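Local structure of putative thiosugar synthase (Amycolatopsis orientalis, 4N6F) at residues E21-E31 with V42-I52; L144-A152 with R181-I189. The protein probably transfers sulphur from a carrier protein to a sugar phosphate in 2-thiosugar biosynthesis, as a TIM-barrel relative of the thiazole synthase ThiG. One frame throughout, in Å; residues are numbered along the deposited sequence.

Interaction 1 (E21-E31 with V42-I52); sequences EFRSRILVGIE and VLNAAGADVFI. With F6R (fructose -6-phosphate), chain F.
Asp49 reaches the loop at Arg23 and Ser24. Its CB lies 3.3 Å from Ser24 OG; with chi1 at 67°, CG sits between the backbone N and carbonyl carbon, carrying the carboxylate to the opposing main chain. There OD2 accepts two amides: Arg23 N at 2.8 Å, on the syn lone pair, and Ser24 N at 3.0 Å, from above the carboxylate plane. OD1 lies 2.7 Å from a water that also reaches Ser24 O. With an alanine here the Arg23 and Ser24 amides would probably lose their shared acceptor. Ser24 OG donates to Gly47 O (2.6 Å), at the Schellman end of helix 36-46. The two segments start and finish a beta-alpha-beta crossover, the first unit of the TIM barrel, in which water joins strands 26-28 and 50-52: one molecule links Val28 N to Val50 O, another Val28 O to Val50 O and Ile52 N. On the helix side, Val28 CG2 rests on Ala46 CB (3.9 Å) and Val28 CB on Leu43 CD2. On the strand's other face Leu27 CD2 packs tightly against Val50 CG2. Beyond it, Glu31 OE1 comes within 2.7 Å of fructose-6-phosphate O2, and Glu31 OE2 is hydrogen-bonded to Thr83 and Ser85.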
loop_
_atom_site.group_PDB
_atom_site.type_symbol
_atom_site.label_atom_id
_atom_site.label_comp_id
_atom_site.label_asym_id
_atom_site.label_seq_id
_atom_site.Cartn_x
_atom_site.Cartn_y
_atom_site.Cartn_z
ATOM N N GLU A 21 3.801 -1.346 -25.676
ATOM C CA GLU A 21 3.079 -1.824 -24.508
ATOM C C GLU A 21 3.506 -1.067 -23.250
ATOM O O GLU A 21 4.697 -0.836 -23.037
ATOM C CB GLU A 21 3.315 -3.327 -24.334
ATOM C CG GLU A 21 2.721 -4.146 -25.472
ATOM C CD GLU A 21 3.078 -5.617 -25.423
ATOM O OE1 GLU A 21 4.202 -5.950 -25.000
ATOM O OE2 GLU A 21 2.241 -6.442 -25.820
ATOM N N PHE A 22 2.524 -0.687 -22.434
ATOM C CA PHE A 22 2.758 -0.082 -21.123
ATOM C C PHE A 22 2.456 -1.133 -20.076
ATOM O O PHE A 22 1.294 -1.526 -19.927
ATOM C CB PHE A 22 1.816 1.098 -20.865
ATOM C CG PHE A 22 2.034 2.284 -21.768
ATOM C CD1 PHE A 22 1.829 2.189 -23.140
ATOM C CD2 PHE A 22 2.398 3.512 -21.236
ATOM C CE1 PHE A 22 2.023 3.282 -23.968
ATOM C CE2 PHE A 22 2.578 4.616 -22.056
ATOM C CZ PHE A 22 2.390 4.500 -23.427
ATOM N N ARG A 23 3.483 -1.562 -19.343
ATOM C CA ARG A 23 3.345 -2.579 -18.305
ATOM C C ARG A 23 3.559 -2.052 -16.883
ATOM O O ARG A 23 2.830 -2.428 -15.959
ATOM C CB ARG A 23 4.351 -3.706 -18.535
ATOM C CG ARG A 23 4.134 -4.505 -19.806
ATOM C CD ARG A 23 5.143 -5.645 -19.903
ATOM N NE ARG A 23 4.526 -6.841 -20.466
ATOM C CZ ARG A 23 4.371 -7.079 -21.766
ATOM N NH1 ARG A 23 4.793 -6.204 -22.673
ATOM N NH2 ARG A 23 3.785 -8.205 -22.166
ATOM N N SER A 24 4.595 -1.238 -16.698
ATOM C CA SER A 24 4.922 -0.709 -15.385
ATOM C C SER A 24 3.765 0.106 -14.860
ATOM O O SER A 24 3.177 0.886 -15.595
ATOM C CB SER A 24 6.151 0.196 -15.431
ATOM O OG SER A 24 7.205 -0.440 -16.127
ATOM N N ARG A 25 3.481 -0.073 -13.576
ATOM C CA ARG A 25 2.368 0.573 -12.910
ATOM C C ARG A 25 2.743 1.902 -12.254
ATOM O O ARG A 25 1.892 2.558 -11.655
ATOM C CB ARG A 25 1.827 -0.376 -11.845
ATOM C CG ARG A 25 1.408 -1.722 -12.392
ATOM C CD ARG A 25 0.178 -1.536 -13.250
ATOM N NE ARG A 25 -0.237 -2.763 -13.910
ATOM C CZ ARG A 25 -1.471 -2.993 -14.349
ATOM N NH1 ARG A 25 -2.429 -2.087 -14.198
ATOM N NH2 ARG A 25 -1.745 -4.147 -14.934
ATOM N N ILE A 26 4.015 2.272 -12.345
ATOM C CA ILE A 26 4.501 3.561 -11.880
ATOM C C ILE A 26 5.043 4.320 -13.086
ATOM O O ILE A 26 5.918 3.815 -13.796
ATOM C CB ILE A 26 5.643 3.399 -10.858
ATOM C CG1 ILE A 26 5.170 2.662 -9.599
ATOM C CG2 ILE A 26 6.200 4.750 -10.468
ATOM C CD1 ILE A 26 4.104 3.400 -8.811
ATOM N N LEU A 27 4.502 5.511 -13.327
ATOM C CA LEU A 27 5.093 6.454 -14.262
ATOM C C LEU A 27 5.824 7.495 -13.428
ATOM O O LEU A 27 5.346 7.880 -12.359
ATOM C CB LEU A 27 4.025 7.134 -15.120
ATOM C CG LEU A 27 3.183 6.277 -16.071
ATOM C CD1 LEU A 27 2.066 7.102 -16.685
ATOM C CD2 LEU A 27 4.017 5.731 -17.194
ATOM N N VAL A 28 6.979 7.944 -13.901
ATOM C CA VAL A 28 7.751 8.952 -13.190
ATOM C C VAL A 28 7.815 10.228 -14.007
ATOM O O VAL A 28 8.309 10.230 -15.137
ATOM C CB VAL A 28 9.177 8.476 -12.881
ATOM C CG1 VAL A 28 9.910 9.533 -12.070
ATOM C CG2 VAL A 28 9.147 7.167 -12.112
ATOM N N GLY A 29 7.309 11.313 -13.420
ATOM C CA GLY A 29 7.259 12.600 -14.087
ATOM C C GLY A 29 8.598 13.275 -13.909
ATOM O O GLY A 29 8.773 14.093 -13.004
ATOM N N ILE A 30 9.532 12.923 -14.785
ATOM C CA ILE A 30 10.927 13.353 -14.684
ATOM C C ILE A 30 11.226 14.646 -15.434
ATOM O O ILE A 30 12.335 15.166 -15.319
ATOM C CB ILE A 30 11.897 12.293 -15.275
ATOM C CG1 ILE A 30 11.566 12.011 -16.746
ATOM C CG2 ILE A 30 11.868 11.008 -14.459
ATOM C CD1 ILE A 30 12.700 11.378 -17.515
ATOM N N GLU A 31 10.266 15.159 -16.205
ATOM C CA GLU A 31 10.590 16.161 -17.235
ATOM C C GLU A 31 11.312 17.415 -16.705
ATOM O O GLU A 31 12.034 18.062 -17.460
ATOM C CB GLU A 31 9.364 16.528 -18.115
ATOM C CG GLU A 31 8.122 17.070 -17.410
ATOM C CD GLU A 31 6.990 16.044 -17.336
ATOM O OE1 GLU A 31 7.160 15.044 -16.613
ATOM O OE2 GLU A 31 5.929 16.238 -17.987
ATOM N N VAL A 42 16.043 6.584 -10.302
ATOM C CA VAL A 42 14.607 6.616 -10.077
ATOM C C VAL A 42 13.874 5.755 -11.109
ATOM O O VAL A 42 12.993 4.985 -10.743
ATOM C CB VAL A 42 14.105 8.082 -10.048
ATOM C CG1 VAL A 42 12.702 8.227 -10.581
ATOM C CG2 VAL A 42 14.205 8.647 -8.635
ATOM N N LEU A 43 14.239 5.870 -12.387
ATOM C CA LEU A 43 13.600 5.042 -13.412
ATOM C C LEU A 43 13.910 3.552 -13.216
ATOM O O LEU A 43 13.023 2.716 -13.398
ATOM C CB LEU A 43 13.967 5.496 -14.826
ATOM C CG LEU A 43 13.382 6.845 -15.280
ATOM C CD1 LEU A 43 13.891 7.212 -16.670
ATOM C CD2 LEU A 43 11.864 6.856 -15.279
ATOM N N ASN A 44 15.147 3.228 -12.830
ATOM C CA ASN A 44 15.512 1.842 -12.501
ATOM C C ASN A 44 14.740 1.315 -11.301
ATOM O O ASN A 44 14.085 0.286 -11.397
ATOM C CB ASN A 44 17.023 1.690 -12.232
ATOM C CG ASN A 44 17.847 1.605 -13.509
ATOM O OD1 ASN A 44 17.376 1.121 -14.542
ATOM N ND2 ASN A 44 19.094 2.059 -13.438
ATOM N N ALA A 45 14.811 2.021 -10.177
ATOM C CA ALA A 45 14.190 1.541 -8.934
ATOM C C ALA A 45 12.651 1.552 -8.952
ATOM O O ALA A 45 12.024 0.730 -8.298
ATOM C CB ALA A 45 14.700 2.331 -7.744
ATOM N N ALA A 46 12.045 2.487 -9.681
ATOM C CA ALA A 46 10.593 2.454 -9.901
ATOM C C ALA A 46 10.129 1.309 -10.829
ATOM O O ALA A 46 8.948 0.969 -10.837
ATOM C CB ALA A 46 10.112 3.790 -10.448
ATOM N N GLY A 47 11.046 0.719 -11.602
ATOM C CA GLY A 47 10.691 -0.339 -12.563
ATOM C C GLY A 47 9.922 0.226 -13.748
ATOM O O GLY A 47 9.148 -0.479 -14.396
ATOM N N ALA A 48 10.150 1.504 -14.020
ATOM C CA ALA A 48 9.462 2.241 -15.070
ATOM C C ALA A 48 9.766 1.739 -16.481
ATOM O O ALA A 48 10.873 1.287 -16.761
ATOM C CB ALA A 48 9.843 3.711 -14.973
ATOM N N ASP A 49 8.787 1.857 -17.373
ATOM C CA ASP A 49 8.989 1.554 -18.799
ATOM C C ASP A 49 8.523 2.668 -19.739
ATOM O O ASP A 49 8.447 2.469 -20.952
ATOM C CB ASP A 49 8.323 0.216 -19.169
ATOM C CG ASP A 49 6.789 0.254 -19.084
ATOM O OD1 ASP A 49 6.182 1.342 -18.934
ATOM O OD2 ASP A 49 6.184 -0.837 -19.176
ATOM N N VAL A 50 8.223 3.840 -19.181
ATOM C CA VAL A 50 7.862 5.009 -19.976
ATOM C C VAL A 50 8.900 6.105 -19.721
ATOM O O VAL A 50 9.214 6.409 -18.580
ATOM C CB VAL A 50 6.452 5.521 -19.610
ATOM C CG1 VAL A 50 6.174 6.877 -20.244
ATOM C CG2 VAL A 50 5.397 4.518 -20.051
ATOM N N PHE A 51 9.419 6.694 -20.792
ATOM C CA PHE A 51 10.410 7.753 -20.704
ATOM C C PHE A 51 9.768 9.038 -21.187
ATOM O O PHE A 51 9.524 9.200 -22.373
ATOM C CB PHE A 51 11.630 7.391 -21.562
ATOM C CG PHE A 51 12.684 8.460 -21.614
ATOM C CD1 PHE A 51 13.240 8.963 -20.450
ATOM C CD2 PHE A 51 13.132 8.959 -22.836
ATOM C CE1 PHE A 51 14.214 9.952 -20.494
ATOM C CE2 PHE A 51 14.102 9.954 -22.887
ATOM C CZ PHE A 51 14.646 10.449 -21.708
ATOM N N ILE A 52 9.490 9.945 -20.276
ATOM C CA ILE A 52 8.821 11.166 -20.624
ATOM C C ILE A 52 9.879 12.162 -21.015
ATOM O O ILE A 52 10.671 12.543 -20.232
ATOM C CB ILE A 52 7.963 11.697 -19.482
ATOM C CG1 ILE A 52 6.784 10.790 -19.220
ATOM C CG2 ILE A 52 7.457 13.073 -19.810
ATOM C CD1 ILE A 52 6.250 10.888 -17.840
HETATM C C1 F6R F . 2.978 16.240 -16.002
HETATM C C2 F6R F . 4.002 16.127 -14.908
HETATM C C3 F6R F . 3.855 16.836 -13.584
HETATM C C4 F6R F . 2.833 16.068 -12.743
HETATM C C5 F6R F . 2.906 16.463 -11.266
HETATM C C6 F6R F . 2.331 15.377 -10.378
HETATM O O2 F6R F . 4.979 15.389 -15.058
HETATM O O3 F6R F . 3.468 18.210 -13.690
HETATM O O4 F6R F . 1.511 16.344 -13.231
HETATM O O5 F6R F . 4.250 16.708 -10.856
HETATM O O6 F6R F . 2.280 15.872 -9.045
HETATM P P F6R F . 3.351 15.491 -7.927
HETATM O O1P F6R F . 4.544 16.320 -8.298
HETATM O O2P F6R F . 3.594 14.010 -8.032
HETATM O O3P F6R F . 2.609 15.863 -6.674
HETATM O O HOH W 1 6.676 0.781 -22.517
HETATM O O HOH W 2 4.119 2.529 -17.576
HETATM O O HOH W 3 6.536 3.656 -16.390
HETATM O O HOH W 4 6.520 0.153 -12.032
HETATM O O HOH W 5 9.732 9.145 -17.612
HETATM O O HOH W 6 7.814 6.319 -16.213
#

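Interaction 2 (L144-A152 with R181-I189); sequences LPDLATARA and RELIEQIGI. With CA (calcium ion), chain E.
Ile187, just past the end of helix 177-186, sets its CD1 against Ala150 CB at 3.6 Å and the CG of Arg151 at 3.8 Å. Both torsions of this side chain are near -60° (chi1 -64°, chi2 -56°), a bend that brings CD1 round to helix 147-156 just as the chain leaves its own. One turn earlier Leu183 comes at the same alanine from the other end; its CD1 lies 4.1 Å from Ala150 CB and 4.0 Å from Pro145 CA, so that it also covers the entry to the helix. At the outer edge Leu147 CD2 rests on Gln186 CB (3.7 Å). Arg151 runs extended beside this apolar strip to the Gln186 side chain, and a water ties its NE, weakly, to Gln186 O.

Around this layer, Asp146 caps helix 147-156, its OD2 accepting from Thr149 N at 3.0 Å and from Thr149 OG1 at 2.7 Å, both on the anti side and tilted out of the carboxylate plane. Past the end of helix 177-186, Gly188 N is hydrogen-bonded to Glu154, and Gly188 O binds a calcium ion that also carries two waters. Beneath, Pro145 and Ala150 pack on Val163 and Leu161 of strand 161-164. The segments 147-152 and 181-186 run the same way and cross at -30° outside the strand that connects them in sequence; they belong to successive helices of the outer layer of a TIM barrel.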
loop_
_atom_site.group_PDB
_atom_site.type_symbol
_atom_site.label_atom_id
_atom_site.label_comp_id
_atom_site.label_asym_id
_atom_site.label_seq_id
_atom_site.Cartn_x
_atom_site.Cartn_y
_atom_site.Cartn_z
ATOM N N LEU A 144 -9.040 17.297 -13.707
ATOM C CA LEU A 144 -9.756 17.193 -12.451
ATOM C C LEU A 144 -10.864 16.178 -12.628
ATOM O O LEU A 144 -11.506 16.144 -13.689
ATOM C CB LEU A 144 -10.370 18.538 -12.040
ATOM C CG LEU A 144 -9.426 19.728 -11.865
ATOM C CD1 LEU A 144 -10.211 20.976 -11.476
ATOM C CD2 LEU A 144 -8.365 19.418 -10.828
ATOM N N PRO A 145 -11.102 15.347 -11.597
ATOM C CA PRO A 145 -12.099 14.293 -11.730
ATOM C C PRO A 145 -13.470 14.879 -12.029
ATOM O O PRO A 145 -14.123 15.429 -11.150
ATOM C CB PRO A 145 -12.066 13.585 -10.366
ATOM C CG PRO A 145 -11.407 14.540 -9.427
ATOM C CD PRO A 145 -10.469 15.354 -10.267
ATOM N N ASP A 146 -13.861 14.810 -13.290
ATOM C CA ASP A 146 -15.159 15.271 -13.731
ATOM C C ASP A 146 -15.624 14.335 -14.830
ATOM O O ASP A 146 -14.941 14.136 -15.833
ATOM C CB ASP A 146 -15.105 16.703 -14.259
ATOM C CG ASP A 146 -16.443 17.170 -14.777
ATOM O OD1 ASP A 146 -17.342 17.382 -13.948
ATOM O OD2 ASP A 146 -16.611 17.318 -16.007
ATOM N N LEU A 147 -16.812 13.791 -14.620
ATOM C CA LEU A 147 -17.370 12.731 -15.433
ATOM C C LEU A 147 -17.638 13.174 -16.863
ATOM O O LEU A 147 -17.267 12.476 -17.814
ATOM C CB LEU A 147 -18.650 12.242 -14.743
ATOM C CG LEU A 147 -19.355 10.950 -15.154
ATOM C CD1 LEU A 147 -20.434 11.287 -16.160
ATOM C CD2 LEU A 147 -18.423 9.866 -15.677
ATOM N N ALA A 148 -18.250 14.343 -17.029
ATOM C CA ALA A 148 -18.533 14.850 -18.369
ATOM C C ALA A 148 -17.239 15.075 -19.159
ATOM O O ALA A 148 -17.150 14.733 -20.335
ATOM C CB ALA A 148 -19.353 16.135 -18.301
ATOM N N THR A 149 -16.238 15.648 -18.505
ATOM C CA THR A 149 -14.931 15.838 -19.126
ATOM C C THR A 149 -14.334 14.489 -19.542
ATOM O O THR A 149 -13.861 14.327 -20.671
ATOM C CB THR A 149 -13.955 16.549 -18.162
ATOM O OG1 THR A 149 -14.545 17.771 -17.694
ATOM C CG2 THR A 149 -12.624 16.858 -18.854
ATOM N N ALA A 150 -14.369 13.525 -18.628
ATOM C CA ALA A 150 -13.783 12.218 -18.881
ATOM C C ALA A 150 -14.460 11.540 -20.073
ATOM O O ALA A 150 -13.792 10.963 -20.940
ATOM C CB ALA A 150 -13.880 11.350 -17.636
ATOM N N ARG A 151 -15.785 11.631 -20.126
ATOM C CA ARG A 151 -16.545 11.066 -21.233
ATOM C C ARG A 151 -16.255 11.726 -22.580
ATOM O O ARG A 151 -16.176 11.045 -23.608
ATOM C CB ARG A 151 -18.045 11.121 -20.936
ATOM C CG ARG A 151 -18.465 10.193 -19.815
ATOM C CD ARG A 151 -19.974 10.230 -19.612
ATOM N NE ARG A 151 -20.427 9.182 -18.699
ATOM C CZ ARG A 151 -21.612 9.168 -18.091
ATOM N NH1 ARG A 151 -22.483 10.159 -18.268
ATOM N NH2 ARG A 151 -21.922 8.173 -17.273
ATOM N N ALA A 152 -16.123 13.044 -22.595
ATOM C CA ALA A 152 -15.759 13.730 -23.827
ATOM C C ALA A 152 -14.371 13.266 -24.281
ATOM O O ALA A 152 -14.121 13.100 -25.476
ATOM C CB ALA A 152 -15.780 15.238 -23.615
ATOM N N ARG A 181 -13.119 6.559 -8.105
ATOM C CA ARG A 181 -13.654 5.201 -8.281
ATOM C C ARG A 181 -14.846 5.187 -9.243
ATOM O O ARG A 181 -14.888 4.385 -10.170
ATOM C CB ARG A 181 -14.078 4.599 -6.942
ATOM C CG ARG A 181 -14.478 3.125 -7.006
ATOM C CD ARG A 181 -15.111 2.656 -5.694
ATOM N NE ARG A 181 -14.236 2.880 -4.530
ATOM C CZ ARG A 181 -14.494 3.690 -3.495
ATOM N NH1 ARG A 181 -13.601 3.800 -2.516
ATOM N NH2 ARG A 181 -15.632 4.382 -3.410
ATOM N N GLU A 182 -15.803 6.082 -9.011
ATOM C CA GLU A 182 -16.958 6.235 -9.893
ATOM C C GLU A 182 -16.548 6.545 -11.324
ATOM O O GLU A 182 -17.118 6.011 -12.274
ATOM C CB GLU A 182 -17.887 7.350 -9.398
ATOM C CG GLU A 182 -18.982 7.713 -10.400
ATOM C CD GLU A 182 -19.924 8.792 -9.896
ATOM O OE1 GLU A 182 -20.947 8.451 -9.266
ATOM O OE2 GLU A 182 -19.638 9.981 -10.152
ATOM N N LEU A 183 -15.574 7.435 -11.469
ATOM C CA LEU A 183 -15.100 7.826 -12.791
ATOM C C LEU A 183 -14.491 6.622 -13.505
ATOM O O LEU A 183 -14.773 6.381 -14.683
ATOM C CB LEU A 183 -14.101 8.974 -12.664
ATOM C CG LEU A 183 -13.508 9.554 -13.945
ATOM C CD1 LEU A 183 -12.976 10.961 -13.705
ATOM C CD2 LEU A 183 -12.397 8.671 -14.489
ATOM N N ILE A 184 -13.678 5.847 -12.788
ATOM C CA ILE A 184 -13.080 4.638 -13.355
ATOM C C ILE A 184 -14.142 3.614 -13.785
ATOM O O ILE A 184 -14.020 2.989 -14.850
ATOM C CB ILE A 184 -12.072 4.000 -12.379
ATOM C CG1 ILE A 184 -10.850 4.902 -12.246
ATOM C CG2 ILE A 184 -11.615 2.630 -12.880
ATOM C CD1 ILE A 184 -9.951 4.563 -11.075
ATOM N N GLU A 185 -15.182 3.451 -12.970
ATOM C CA GLU A 185 -16.307 2.563 -13.329
ATOM C C GLU A 185 -16.997 2.987 -14.621
ATOM O O GLU A 185 -17.409 2.144 -15.400
ATOM C CB GLU A 185 -17.363 2.519 -12.217
ATOM C CG GLU A 185 -16.892 1.849 -10.933
ATOM C CD GLU A 185 -17.922 1.920 -9.804
ATOM O OE1 GLU A 185 -19.036 2.444 -10.021
ATOM O OE2 GLU A 185 -17.612 1.453 -8.692
ATOM N N GLN A 186 -17.119 4.287 -14.843
ATOM C CA GLN A 186 -17.891 4.816 -15.978
ATOM C C GLN A 186 -17.103 4.947 -17.276
ATOM O O GLN A 186 -17.686 5.060 -18.355
ATOM C CB GLN A 186 -18.475 6.188 -15.609
ATOM C CG GLN A 186 -19.621 6.112 -14.612
ATOM C CD GLN A 186 -20.775 5.255 -15.103
ATOM O OE1 GLN A 186 -21.296 4.434 -14.361
ATOM N NE2 GLN A 186 -21.168 5.429 -16.357
ATOM N N ILE A 187 -15.780 4.932 -17.172
ATOM C CA ILE A 187 -14.898 5.250 -18.297
ATOM C C ILE A 187 -14.245 3.976 -18.824
ATOM O O ILE A 187 -13.849 3.122 -18.062
ATOM C CB ILE A 187 -13.848 6.300 -17.847
ATOM C CG1 ILE A 187 -14.551 7.610 -17.466
ATOM C CG2 ILE A 187 -12.810 6.569 -18.917
ATOM C CD1 ILE A 187 -15.426 8.217 -18.544
ATOM N N GLY A 188 -14.165 3.848 -20.142
ATOM C CA GLY A 188 -13.628 2.652 -20.774
ATOM C C GLY A 188 -12.137 2.684 -21.049
ATOM O O GLY A 188 -11.569 1.687 -21.478
ATOM N N ILE A 189 -11.483 3.813 -20.817
ATOM C CA ILE A 189 -10.037 3.870 -21.037
ATOM C C ILE A 189 -9.315 3.805 -19.696
ATOM O O ILE A 189 -9.875 4.193 -18.673
ATOM C CB ILE A 189 -9.613 5.099 -21.856
ATOM C CG1 ILE A 189 -10.162 6.386 -21.266
ATOM C CG2 ILE A 189 -10.096 4.946 -23.296
ATOM C CD1 ILE A 189 -9.551 7.625 -21.881
HETATM CA CA CA E . -11.779 1.216 -24.115
HETATM O O HOH W 7 -19.509 6.737 -19.589
HETATM O O HOH W 8 -12.097 0.929 -26.328
HETATM O O HOH W 9 -13.117 3.303 -24.782
#

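How the interactions relate
Interactions 1 and 2 lie on opposite sides of the chain's centre, their own centres 24 Å apart and their nearest atoms about 10 Å apart, without touching. Interaction 1 joins the first two barrel strands and the helix between them; interaction 2 joins the helices that follow the fifth and sixth strands, on the outside of the same barrel. Gly29 and Glu31 of 21-31 line the fructose-6-phosphate pocket, where the ligand is also hydrogen-bonded by Arg114, Ala169, Glu194, Gly196, Asn217 and Thr218. The Pro145 side chain, by contrast, remains about 12 Å from the sugar phosphate, so interaction 2 is peripheral packing, with a calcium ion at its outer end.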